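Local coordinates for BH1478 protein (Bacillus halodurans, PDB 2QUP) that is of unknown function and folds as a single chain of four long helices, a member of the DUF327 family, at residues Q34-A39 / V81-R86; A45-I50 / K74-D79. All coordinates share one frame; numbering follows the deposited sequence.

Contact 1: Q34-A39 / V81-R86; sequences QRDEKA and VELGLR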
ATOM      1  N   GLN A  34       4.011 -21.175  -1.301  1.00 38.34           N
ATOM      2  CA  GLN A  34       4.393 -20.673  -2.608  1.00 41.15           C
ATOM      3  C   GLN A  34       3.406 -19.621  -3.066  1.00 38.02           C
ATOM      4  O   GLN A  34       3.792 -18.645  -3.700  1.00 38.67           O
ATOM      5  CB  GLN A  34       4.380 -21.819  -3.609  1.00 44.95           C
ATOM      6  CG  GLN A  34       5.629 -22.667  -3.607  1.00 56.45           C
ATOM      7  CD  GLN A  34       5.638 -23.674  -4.741  1.00 68.79           C
ATOM      8  OE1 GLN A  34       4.673 -23.779  -5.509  1.00 68.92           O
ATOM      9  NE2 GLN A  34       6.733 -24.424  -4.855  1.00 70.92           N
ATOM     10  N   ARG A  35       2.131 -19.849  -2.750  1.00 38.05           N
ATOM     11  CA  ARG A  35       1.069 -18.888  -3.002  1.00 40.55           C
ATOM     12  C   ARG A  35       1.340 -17.564  -2.290  1.00 40.61           C
ATOM     13  O   ARG A  35       1.210 -16.493  -2.896  1.00 41.50           O
ATOM     14  CB  ARG A  35      -0.277 -19.455  -2.574  1.00 41.72           C
ATOM     15  CG  ARG A  35      -1.440 -18.570  -2.945  1.00 48.31           C
ATOM     16  CD  ARG A  35      -2.656 -18.860  -2.115  1.00 51.46           C
ATOM     17  NE  ARG A  35      -3.790 -18.064  -2.569  1.00 56.31           N
ATOM     18  CZ  ARG A  35      -5.014 -18.138  -2.057  1.00 59.33           C
ATOM     19  NH1 ARG A  35      -5.285 -18.972  -1.059  1.00 57.93           N
ATOM     20  NH2 ARG A  35      -5.973 -17.370  -2.548  1.00 57.88           N
ATOM     21  N   ASP A  36       1.743 -17.653  -1.020  1.00 35.26           N
ATOM     22  CA  ASP A  36       2.073 -16.482  -0.206  1.00 32.83           C
ATOM     23  C   ASP A  36       3.280 -15.759  -0.771  1.00 35.42           C
ATOM     24  O   ASP A  36       3.320 -14.531  -0.789  1.00 40.38           O
ATOM     25  CB  ASP A  36       2.350 -16.886   1.247  1.00 30.62           C
ATOM     26  CG  ASP A  36       1.129 -17.487   1.942  1.00 36.11           C
ATOM     27  OD1 ASP A  36       1.297 -18.069   3.031  1.00 39.50           O
ATOM     28  OD2 ASP A  36       0.002 -17.388   1.410  1.00 43.37           O
ATOM     29  N   GLU A  37       4.251 -16.537  -1.237  1.00 37.62           N
ATOM     30  CA  GLU A  37       5.491 -16.014  -1.800  1.00 44.59           C
ATOM     31  C   GLU A  37       5.254 -15.205  -3.071  1.00 41.51           C
ATOM     32  O   GLU A  37       5.785 -14.102  -3.219  1.00 38.45           O
ATOM     33  CB  GLU A  37       6.437 -17.164  -2.110  1.00 48.39           C
ATOM     34  CG  GLU A  37       7.799 -17.042  -1.474  1.00 67.56           C
ATOM     35  CD  GLU A  37       8.428 -18.400  -1.223  1.00 80.49           C
ATOM     36  OE1 GLU A  37       8.651 -19.149  -2.204  1.00 84.85           O
ATOM     37  OE2 GLU A  37       8.690 -18.720  -0.043  1.00 86.48           O
ATOM     38  N   LYS A  38       4.456 -15.766  -3.975  1.00 36.35           N
ATOM     39  CA  LYS A  38       4.113 -15.124  -5.237  1.00 38.28           C
ATOM     40  C   LYS A  38       3.284 -13.885  -5.015  1.00 33.55           C
ATOM     41  O   LYS A  38       3.481 -12.894  -5.688  1.00 39.08           O
ATOM     42  CB  LYS A  38       3.352 -16.086  -6.158  1.00 38.61           C
ATOM     43  CG  LYS A  38       4.235 -17.137  -6.809  1.00 51.89           C
ATOM     44  CD  LYS A  38       3.462 -17.953  -7.838  1.00 66.13           C
ATOM     45  CE  LYS A  38       4.041 -19.367  -7.984  1.00 74.50           C
ATOM     46  NZ  LYS A  38       3.737 -19.988  -9.309  1.00 74.96           N
ATOM     47  N   ALA A  39       2.349 -13.946  -4.073  1.00 34.11           N
ATOM     48  CA  ALA A  39       1.548 -12.783  -3.705  1.00 32.01           C
ATOM     49  C   ALA A  39       2.422 -11.657  -3.150  1.00 30.17           C
ATOM     50  O   ALA A  39       2.217 -10.487  -3.478  1.00 34.96           O
ATOM     51  CB  ALA A  39       0.484 -13.181  -2.709  1.00 29.44           C
ATOM     52  N   VAL A  81      -4.212  -6.700   2.161  1.00 29.87           N
ATOM     53  CA  VAL A  81      -5.200  -7.213   3.141  1.00 26.05           C
ATOM     54  C   VAL A  81      -5.465  -8.698   2.936  1.00 25.69           C
ATOM     55  O   VAL A  81      -5.484  -9.460   3.890  1.00 29.44           O
ATOM     56  CB  VAL A  81      -6.552  -6.440   3.131  1.00 27.38           C
ATOM     57  CG1 VAL A  81      -7.537  -7.034   4.156  1.00 33.15           C
ATOM     58  CG2 VAL A  81      -6.359  -4.989   3.468  1.00 20.89           C
ATOM     59  N   GLU A  82      -5.653  -9.101   1.685  1.00 31.46           N
ATOM     60  CA  GLU A  82      -5.895 -10.501   1.352  1.00 31.32           C
ATOM     61  C   GLU A  82      -4.741 -11.400   1.776  1.00 34.10           C
ATOM     62  O   GLU A  82      -4.976 -12.442   2.386  1.00 37.82           O
ATOM     63  CB  GLU A  82      -6.171 -10.662  -0.138  1.00 33.15           C
ATOM     64  CG  GLU A  82      -6.881 -11.956  -0.479  1.00 45.58           C
ATOM     65  CD  GLU A  82      -6.693 -12.358  -1.921  1.00 54.96           C
ATOM     66  OE1 GLU A  82      -7.243 -13.407  -2.313  1.00 58.20           O
ATOM     67  OE2 GLU A  82      -5.998 -11.628  -2.663  1.00 62.12           O
ATOM     68  N   LEU A  83      -3.506 -10.985   1.481  1.00 30.95           N
ATOM     69  CA  LEU A  83      -2.315 -11.661   2.004  1.00 31.12           C
ATOM     70  C   LEU A  83      -2.184 -11.625   3.533  1.00 32.71           C
ATOM     71  O   LEU A  83      -1.964 -12.663   4.152  1.00 37.54           O
ATOM     72  CB  LEU A  83      -1.037 -11.128   1.342  1.00 28.23           C
ATOM     73  CG  LEU A  83       0.278 -11.829   1.702  1.00 32.65           C
ATOM     74  CD1 LEU A  83       0.259 -13.312   1.301  1.00 32.94           C
ATOM     75  CD2 LEU A  83       1.477 -11.107   1.103  1.00 29.37           C
ATOM     76  N   GLY A  84      -2.310 -10.436   4.127  1.00 30.87           N
ATOM     77  CA  GLY A  84      -2.312 -10.265   5.582  1.00 26.09           C
ATOM     78  C   GLY A  84      -3.208 -11.194   6.385  1.00 34.30           C
ATOM     79  O   GLY A  84      -2.765 -11.800   7.366  1.00 31.41           O
ATOM     80  N   LEU A  85      -4.461 -11.305   5.950  1.00 31.50           N
ATOM     81  CA  LEU A  85      -5.449 -12.152   6.599  1.00 35.02           C
ATOM     82  C   LEU A  85      -5.134 -13.632   6.447  1.00 40.34           C
ATOM     83  O   LEU A  85      -5.455 -14.416   7.337  1.00 42.42           O
ATOM     84  CB  LEU A  85      -6.868 -11.864   6.074  1.00 31.84           C
ATOM     85  CG  LEU A  85      -7.509 -10.487   6.314  1.00 28.45           C
ATOM     86  CD1 LEU A  85      -8.831 -10.409   5.579  1.00 27.56           C
ATOM     87  CD2 LEU A  85      -7.703 -10.166   7.812  1.00 20.99           C
ATOM     88  N   ARG A  86      -4.513 -14.018   5.336  1.00 36.64           N
ATOM     89  CA  ARG A  86      -4.101 -15.414   5.174  1.00 39.58           C
ATOM     90  C   ARG A  86      -2.889 -15.767   6.035  1.00 39.94           C
ATOM     91  O   ARG A  86      -2.856 -16.827   6.665  1.00 42.82           O
ATOM     92  CB  ARG A  86      -3.824 -15.741   3.715  1.00 40.90           C
ATOM     93  CG  ARG A  86      -4.072 -17.197   3.357  1.00 44.09           C
ATOM     94  CD  ARG A  86      -4.132 -17.403   1.842  1.00 45.11           C
ATOM     95  NE  ARG A  86      -2.914 -16.972   1.145  1.00 46.60           N
ATOM     96  CZ  ARG A  86      -2.849 -15.952   0.290  1.00 45.88           C
ATOM     97  NH1 ARG A  86      -3.932 -15.236   0.017  1.00 41.53           N
ATOM     98  NH2 ARG A  86      -1.698 -15.647  -0.296  1.00 45.40           N
TER
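The guanidinium groups of Arg35 and Arg86 lie flat on each other, planes 8° apart and centres 3.9 Å apart. Arg86 NH1 sits over the centre of the Arg35 group, and Arg35 NE over that of Arg86. At the edge of the Arg86 group, near its plane, are Asp36 OD2 and the methyl of Ala39. Arg86 grips Asp36 side-on. Arg86 NE and Arg86 NH2 both donate to Asp36 OD2, each at 3.0 Å, in a salt bridge whose two N-H...O bonds are clearly bent. The Arg86 chain bends at chi3 (58°), which turns this edge to the carboxylate. The other oxygen, Asp36 OD1, is bridged by Arg90, so two arginines share one aspartate. That negative charge probably eases the stacking of the like-charged Arg35 on Arg86. Glu82 OE1, 4.2 Å from Arg35 NH2, adds only a nearby opposite charge, with no N-H aimed at it. Next to the salt bridge, Leu83 CD1 meets Ala39 CB at 4.0 Å and also lies against the backbone of Asp36. Leu83 also touches Tyr144 of helix 126-144. This is an arginine-arginine stack beside a salt bridge, joining antiparallel helices 27-60 and 63-88 at the surface of a helical bundle.

Contact 2: A45-I50 / K74-D79; sequences ALMSKI and KEFVGD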
ATOM      1  N   ALA A  45       6.398  -5.747  -6.712  1.00 32.69           N
ATOM      2  CA  ALA A  45       6.327  -5.168  -8.056  1.00 35.51           C
ATOM      3  C   ALA A  45       5.379  -3.969  -8.117  1.00 30.92           C
ATOM      4  O   ALA A  45       5.701  -2.959  -8.717  1.00 29.08           O
ATOM      5  CB  ALA A  45       5.913  -6.253  -9.079  1.00 33.44           C
ATOM      6  N   LEU A  46       4.217  -4.099  -7.480  1.00 28.35           N
ATOM      7  CA  LEU A  46       3.274  -3.001  -7.320  1.00 24.49           C
ATOM      8  C   LEU A  46       3.844  -1.831  -6.516  1.00 26.73           C
ATOM      9  O   LEU A  46       3.612  -0.682  -6.844  1.00 32.34           O
ATOM     10  CB  LEU A  46       2.025  -3.529  -6.628  1.00 18.22           C
ATOM     11  CG  LEU A  46       0.697  -2.808  -6.755  1.00 23.67           C
ATOM     12  CD1 LEU A  46       0.492  -2.215  -8.172  1.00 28.80           C
ATOM     13  CD2 LEU A  46      -0.385  -3.795  -6.435  1.00 24.07           C
ATOM     14  N   MET A  47       4.581  -2.125  -5.457  1.00 27.92           N
ATOM     15  CA  MET A  47       5.202  -1.079  -4.636  1.00 24.85           C
ATOM     16  C   MET A  47       6.274  -0.277  -5.412  1.00 29.97           C
ATOM     17  O   MET A  47       6.500   0.909  -5.139  1.00 31.61           O
ATOM     18  CB  MET A  47       5.785  -1.726  -3.386  1.00 30.84           C
ATOM     19  CG  MET A  47       6.307  -0.784  -2.304  1.00 29.37           C
ATOM     20  SD  MET A  47       5.271   0.643  -1.933  1.00 35.49           S
ATOM     21  CE  MET A  47       3.987  -0.103  -0.952  1.00 16.01           C
ATOM     22  N   SER A  48       6.927  -0.939  -6.365  1.00 30.18           N
ATOM     23  CA  SER A  48       7.893  -0.289  -7.244  0.50 31.19           C
ATOM     24  C   SER A  48       7.209   0.776  -8.101  1.00 31.71           C
ATOM     25  O   SER A  48       7.677   1.918  -8.170  1.00 33.44           O
ATOM     26  CB  SER A  48       8.605  -1.324  -8.129  0.50 32.06           C
ATOM     27  OG  SER A  48       9.646  -1.979  -7.421  0.50 30.32           O
ATOM     28  N   LYS A  49       6.103   0.392  -8.746  1.00 24.30           N
ATOM     29  CA  LYS A  49       5.197   1.321  -9.433  1.00 21.27           C
ATOM     30  C   LYS A  49       4.707   2.438  -8.510  1.00 22.69           C
ATOM     31  O   LYS A  49       4.804   3.613  -8.833  1.00 29.31           O
ATOM     32  CB  LYS A  49       3.998   0.562  -9.955  1.00 20.03           C
ATOM     33  CG  LYS A  49       4.341  -0.354 -11.108  1.00 23.66           C
ATOM     34  CD  LYS A  49       3.101  -1.130 -11.528  1.00 34.63           C
ATOM     35  CE  LYS A  49       3.343  -1.849 -12.828  1.00 36.37           C
ATOM     36  NZ  LYS A  49       3.878  -3.199 -12.558  1.00 47.40           N
ATOM     37  N   ILE A  50       4.214   2.063  -7.346  1.00 22.47           N
ATOM     38  CA  ILE A  50       3.749   3.036  -6.358  1.00 24.35           C
ATOM     39  C   ILE A  50       4.833   4.047  -5.982  1.00 23.96           C
ATOM     40  O   ILE A  50       4.550   5.242  -5.894  1.00 28.29           O
ATOM     41  CB  ILE A  50       3.150   2.332  -5.117  1.00 28.10           C
ATOM     42  CG1 ILE A  50       1.860   1.593  -5.484  1.00 15.65           C
ATOM     43  CG2 ILE A  50       2.769   3.314  -4.047  1.00 16.32           C
ATOM     44  CD1 ILE A  50       1.351   0.729  -4.352  1.00 11.49           C
ATOM     45  N   LYS A  74      -4.815   1.893  -3.959  1.00 25.39           N
ATOM     46  CA  LYS A  74      -6.071   1.149  -3.769  0.50 31.97           C
ATOM     47  C   LYS A  74      -5.949  -0.311  -4.211  1.00 28.13           C
ATOM     48  O   LYS A  74      -6.523  -1.216  -3.593  1.00 34.80           O
ATOM     49  CB  LYS A  74      -7.219   1.844  -4.525  0.50 32.51           C
ATOM     50  CG  LYS A  74      -8.641   1.357  -4.222  0.50 36.96           C
ATOM     51  CD  LYS A  74      -9.684   2.333  -4.782  0.50 36.24           C
ATOM     52  CE  LYS A  74     -11.078   1.702  -4.860  0.50 46.40           C
ATOM     53  NZ  LYS A  74     -11.946   2.316  -5.920  0.50 41.36           N
ATOM     54  N   GLU A  75      -5.207  -0.556  -5.286  1.00 33.04           N
ATOM     55  CA  GLU A  75      -4.966  -1.947  -5.721  1.00 24.42           C
ATOM     56  C   GLU A  75      -4.060  -2.746  -4.765  1.00 33.65           C
ATOM     57  O   GLU A  75      -4.250  -3.950  -4.566  1.00 28.23           O
ATOM     58  CB  GLU A  75      -4.342  -1.974  -7.102  1.00 32.47           C
ATOM     59  CG  GLU A  75      -4.200  -3.387  -7.656  1.00 27.72           C
ATOM     60  CD  GLU A  75      -3.432  -3.427  -8.938  1.00 45.00           C
ATOM     61  OE1 GLU A  75      -3.359  -4.515  -9.562  1.00 44.78           O
ATOM     62  OE2 GLU A  75      -2.908  -2.359  -9.316  1.00 48.24           O
ATOM     63  N   PHE A  76      -3.059  -2.064  -4.217  1.00 25.63           N
ATOM     64  CA  PHE A  76      -2.142  -2.626  -3.241  1.00 25.83           C
ATOM     65  C   PHE A  76      -2.882  -3.031  -1.971  1.00 28.91           C
ATOM     66  O   PHE A  76      -2.734  -4.162  -1.530  1.00 35.85           O
ATOM     67  CB  PHE A  76      -1.050  -1.601  -2.880  1.00 21.08           C
ATOM     68  CG  PHE A  76       0.086  -2.174  -2.070  1.00 19.17           C
ATOM     69  CD1 PHE A  76       1.294  -2.513  -2.686  1.00 24.13           C
ATOM     70  CD2 PHE A  76      -0.046  -2.371  -0.682  1.00 15.07           C
ATOM     71  CE1 PHE A  76       2.370  -3.049  -1.932  1.00 30.31           C
ATOM     72  CE2 PHE A  76       1.012  -2.916   0.080  1.00 11.11           C
ATOM     73  CZ  PHE A  76       2.232  -3.238  -0.533  1.00 14.68           C
ATOM     74  N   VAL A  77      -3.620  -2.086  -1.372  1.00 28.32           N
ATOM     75  CA  VAL A  77      -4.427  -2.334  -0.188  1.00 21.16           C
ATOM     76  C   VAL A  77      -5.265  -3.609  -0.310  1.00 25.66           C
ATOM     77  O   VAL A  77      -5.203  -4.468   0.557  1.00 32.58           O
ATOM     78  CB  VAL A  77      -5.303  -1.148   0.182  1.00 26.60           C
ATOM     79  CG1 VAL A  77      -6.248  -1.499   1.353  1.00 27.21           C
ATOM     80  CG2 VAL A  77      -4.429   0.048   0.575  1.00 12.61           C
ATOM     81  N   GLY A  78      -6.010  -3.733  -1.399  1.00 26.34           N
ATOM     82  CA  GLY A  78      -6.800  -4.943  -1.671  1.00 28.59           C
ATOM     83  C   GLY A  78      -5.963  -6.189  -1.553  1.00 26.98           C
ATOM     84  O   GLY A  78      -6.318  -7.109  -0.825  1.00 34.08           O
ATOM     85  N   ASP A  79      -4.832  -6.208  -2.255  1.00 33.09           N
ATOM     86  CA  ASP A  79      -3.982  -7.397  -2.318  1.00 32.71           C
ATOM     87  C   ASP A  79      -3.211  -7.664  -1.037  1.00 30.82           C
ATOM     88  O   ASP A  79      -2.964  -8.813  -0.695  1.00 30.57           O
ATOM     89  CB  ASP A  79      -3.010  -7.306  -3.491  1.00 34.44           C
ATOM     90  CG  ASP A  79      -3.692  -7.478  -4.834  1.00 39.75           C
ATOM     91  OD1 ASP A  79      -3.062  -7.144  -5.857  1.00 44.82           O
ATOM     92  OD2 ASP A  79      -4.852  -7.942  -4.876  1.00 52.37           O
TER
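Leu46, Met47 and Ile50 pack around the ring of Phe76 in apolar contacts. Leu46 comes to the edge of the ring, its CG 4.1 Å from Phe76 CD1. Its CD2 branch runs past the ring to the backbone, reaching Phe76 CA at 3.8 Å. Ile50 crosses Phe76 at about a right angle. Its CD1 methyl touches the base of the ring, 3.6 Å from Phe76 CD1, and it also touches Phe76 CB.

The second kind is CH-pi and Met-aromatic. Met47 CE lies over one face, 3.9 Å from the centroid of the Phe76 ring and shifted toward the rim. The Met47 chain leaves with CG anti to the backbone N (chi1 -172°), then bends at chi2 and chi3, which folds the methyl over the ring. SD stands farther off and oblique. Replacing Phe76 with an alanine would probably open a gap between the helices and leave the Met47 methyl without the face it rests on.

Across the two segments the carboxylate oxygens of Glu75 and Asp79 meet carbon atoms of Leu46, and no hydrogen bond is made. The extended Glu75 chain crosses Leu46 at a slant, with Glu75 OE2 3.6 Å from Leu46 CD1. Leu140 of helix 126-144 touches both Met47 and Phe76, and Leu43 also packs on Phe76. The arrangement is a hydrophobic interface of an antiparallel helical hairpin, its axes at 156°, with helix 126-144 packed against the same side chains.

Overall arrangement
Both contacts join helix 27-60 to helix 63-88, the antiparallel hairpin that opens the fold. Contact 2 is nested inside the loop closed by contact 1, and the centres of the two contacts are about 13 Å apart. The centre of contact 2 lies about 5 Å from the centre of the chain, and the contact is partly buried. Its chemistry is aromatic and aliphatic, and helix 126-144 adds to the same core. The centre of contact 1 lies about 14 Å from the centre of the chain, and this is a surface contact. There charge dominates, and the apolar part shrinks to an alanine and a leucine. The areas buried are similar, 278 and 261 Å², so the two differ in chemistry more than in size.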